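Interferon-activable protein 202 (Mus musculus, PDB 4L5R) binds double-stranded DNA without sequence specificity and restrains innate immune signalling by preventing activation of the AIM2 inflammasome. Local coordinates at residues 19-24 against 66-71. Residues are numbered along the deposited sequence; the frame is centred on the assembly and turned at random.
Unlike the reference sequence in segment 66-71: Gln66 (reference Lys).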
loop_
_atom_site.group_PDB
_atom_site.type_symbol
_atom_site.label_atom_id
_atom_site.label_comp_id
_atom_site.label_asym_id
_atom_site.label_seq_id
_atom_site.Cartn_x
_atom_site.Cartn_y
_atom_site.Cartn_z
ATOM N N VAL A 19 -3.705 -9.553 -13.898
ATOM C CA VAL A 19 -3.758 -9.772 -12.451
ATOM C C VAL A 19 -5.197 -9.940 -11.956
ATOM O O VAL A 19 -6.157 -9.508 -12.607
ATOM C CB VAL A 19 -3.101 -8.608 -11.676
ATOM C CG1 VAL A 19 -1.676 -8.365 -12.179
ATOM C CG2 VAL A 19 -3.949 -7.330 -11.773
ATOM N N MET A 20 -5.347 -10.552 -10.789
ATOM C CA MET A 20 -6.651 -10.613 -10.161
ATOM C C MET A 20 -6.666 -9.604 -9.023
ATOM O O MET A 20 -5.770 -9.593 -8.190
ATOM C CB MET A 20 -6.965 -12.011 -9.622
ATOM C CG MET A 20 -8.379 -12.085 -9.044
ATOM S SD MET A 20 -8.817 -13.648 -8.263
ATOM C CE MET A 20 -7.792 -13.626 -6.810
ATOM N N VAL A 21 -7.673 -8.747 -8.995
ATOM C CA VAL A 21 -7.757 -7.767 -7.925
ATOM C C VAL A 21 -8.178 -8.422 -6.609
ATOM O O VAL A 21 -9.168 -9.160 -6.555
ATOM C CB VAL A 21 -8.736 -6.646 -8.275
ATOM C CG1 VAL A 21 -8.823 -5.646 -7.115
ATOM C CG2 VAL A 21 -8.301 -5.966 -9.585
ATOM N N LEU A 22 -7.420 -8.158 -5.553
ATOM C CA LEU A 22 -7.748 -8.690 -4.238
ATOM C C LEU A 22 -8.443 -7.626 -3.378
ATOM O O LEU A 22 -9.532 -7.857 -2.851
ATOM C CB LEU A 22 -6.492 -9.225 -3.532
ATOM C CG LEU A 22 -5.704 -10.326 -4.249
ATOM C CD1 LEU A 22 -4.571 -10.850 -3.387
ATOM C CD2 LEU A 22 -6.655 -11.438 -4.601
ATOM N N THR A 23 -7.821 -6.461 -3.249
ATOM C CA THR A 23 -8.394 -5.377 -2.437
ATOM C C THR A 23 -8.097 -4.013 -3.037
ATOM O O THR A 23 -7.182 -3.868 -3.854
ATOM C CB THR A 23 -7.846 -5.389 -0.986
ATOM O OG1 THR A 23 -6.448 -5.052 -0.978
ATOM C CG2 THR A 23 -8.044 -6.745 -0.342
ATOM N N ALA A 24 -8.865 -3.010 -2.621
ATOM C CA ALA A 24 -8.573 -1.634 -2.972
ATOM C C ALA A 24 -9.198 -0.689 -1.942
ATOM O O ALA A 24 -10.304 -0.927 -1.457
ATOM C CB ALA A 24 -9.087 -1.316 -4.375
ATOM N N GLN A 66 -12.019 -9.591 -9.611
ATOM C CA GLN A 66 -12.042 -9.419 -11.061
ATOM C C GLN A 66 -10.632 -9.481 -11.658
ATOM O O GLN A 66 -9.649 -9.109 -11.021
ATOM C CB GLN A 66 -12.733 -8.106 -11.438
ATOM C CG GLN A 66 -14.151 -7.994 -10.898
ATOM C CD GLN A 66 -14.988 -9.232 -11.180
ATOM O OE1 GLN A 66 -15.138 -9.647 -12.333
ATOM N NE2 GLN A 66 -15.534 -9.830 -10.125
ATOM N N PHE A 67 -10.538 -9.961 -12.888
ATOM C CA PHE A 67 -9.259 -10.049 -13.577
ATOM C C PHE A 67 -9.102 -8.892 -14.545
ATOM O O PHE A 67 -9.981 -8.639 -15.378
ATOM C CB PHE A 67 -9.140 -11.373 -14.347
ATOM C CG PHE A 67 -8.885 -12.567 -13.469
ATOM C CD1 PHE A 67 -9.922 -13.165 -12.772
ATOM C CD2 PHE A 67 -7.606 -13.093 -13.343
ATOM C CE1 PHE A 67 -9.692 -14.271 -11.968
ATOM C CE2 PHE A 67 -7.366 -14.201 -12.534
ATOM C CZ PHE A 67 -8.411 -14.785 -11.842
ATOM N N ILE A 68 -7.971 -8.209 -14.454
ATOM C CA ILE A 68 -7.686 -7.080 -15.322
ATOM C C ILE A 68 -6.297 -7.216 -15.919
ATOM O O ILE A 68 -5.414 -7.866 -15.350
ATOM C CB ILE A 68 -7.818 -5.734 -14.580
ATOM C CG1 ILE A 68 -6.864 -5.673 -13.375
ATOM C CG2 ILE A 68 -9.266 -5.515 -14.134
ATOM C CD1 ILE A 68 -6.863 -4.304 -12.662
ATOM N N THR A 69 -6.116 -6.619 -17.089
ATOM C CA THR A 69 -4.850 -6.702 -17.802
ATOM C C THR A 69 -4.250 -5.312 -17.874
ATOM O O THR A 69 -4.874 -4.375 -18.386
ATOM C CB THR A 69 -5.041 -7.262 -19.218
ATOM O OG1 THR A 69 -5.515 -8.612 -19.138
ATOM C CG2 THR A 69 -3.726 -7.247 -19.979
ATOM N N ILE A 70 -3.035 -5.180 -17.355
ATOM C CA ILE A 70 -2.407 -3.877 -17.218
ATOM C C ILE A 70 -1.143 -3.793 -18.055
ATOM O O ILE A 70 -0.353 -4.743 -18.100
ATOM C CB ILE A 70 -2.034 -3.603 -15.745
ATOM C CG1 ILE A 70 -3.270 -3.718 -14.848
ATOM C CG2 ILE A 70 -1.413 -2.226 -15.611
ATOM C CD1 ILE A 70 -2.949 -3.713 -13.355
ATOM N N SER A 71 -0.953 -2.653 -18.714
ATOM C CA SER A 71 0.261 -2.412 -19.479
ATOM C C SER A 71 0.651 -0.943 -19.389
ATOM O O SER A 71 -0.195 -0.080 -19.115
ATOM C CB SER A 71 0.056 -2.816 -20.948
ATOM O OG SER A 71 -1.065 -2.151 -21.494
#
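Val19 and Ile68 face each other as a hydrogen-bonded antiparallel pair, an example of how two paired strands can build a different contact on each face of their sheet. Val19 N donates to Ile68 O at 2.8 Å, Ile68 N returns a bond to Val19 O, and both bonds are close to straight. On the buried face of the sheet, Val19 CG2 packs against Ile68 CG1 at 3.7 Å and reaches on to the CD1 methyl of Ile70. Ile68 sends CG1 between its own backbone N and carbonyl carbon (chi1 59°), and its terminal CD1 then lies 3.8 Å from Val21 CG2. Val42 and Val88, from strands 35-43 and 87-90, extend this apolar patch.

On the other face, Met20 and Phe67 form the non-hydrogen-bonded pair, their CA atoms 4.3 Å apart. Met20 CB sits over the ring in a CH-pi contact, 3.9 Å from the Phe67 centroid. The thioether follows it: with the chain extended through chi1 and chi2 (-176° and -175°), SD lies obliquely, 4.4 Å from that centroid, a Met-aromatic contact. Phe97 meets the same ring edge-to-face. One residue further along the first strand, Val21 N donates to Gln66 O, just before strand 67-76 begins.

The two strands thus join within the first of the chain's two OB folds: backbone hydrogen bonds set the register, and the side-chain packing is apolar, aliphatic on the Val19 and Ile68 face, CH-pi and sulfur-aromatic on the Met20 and Phe67 face.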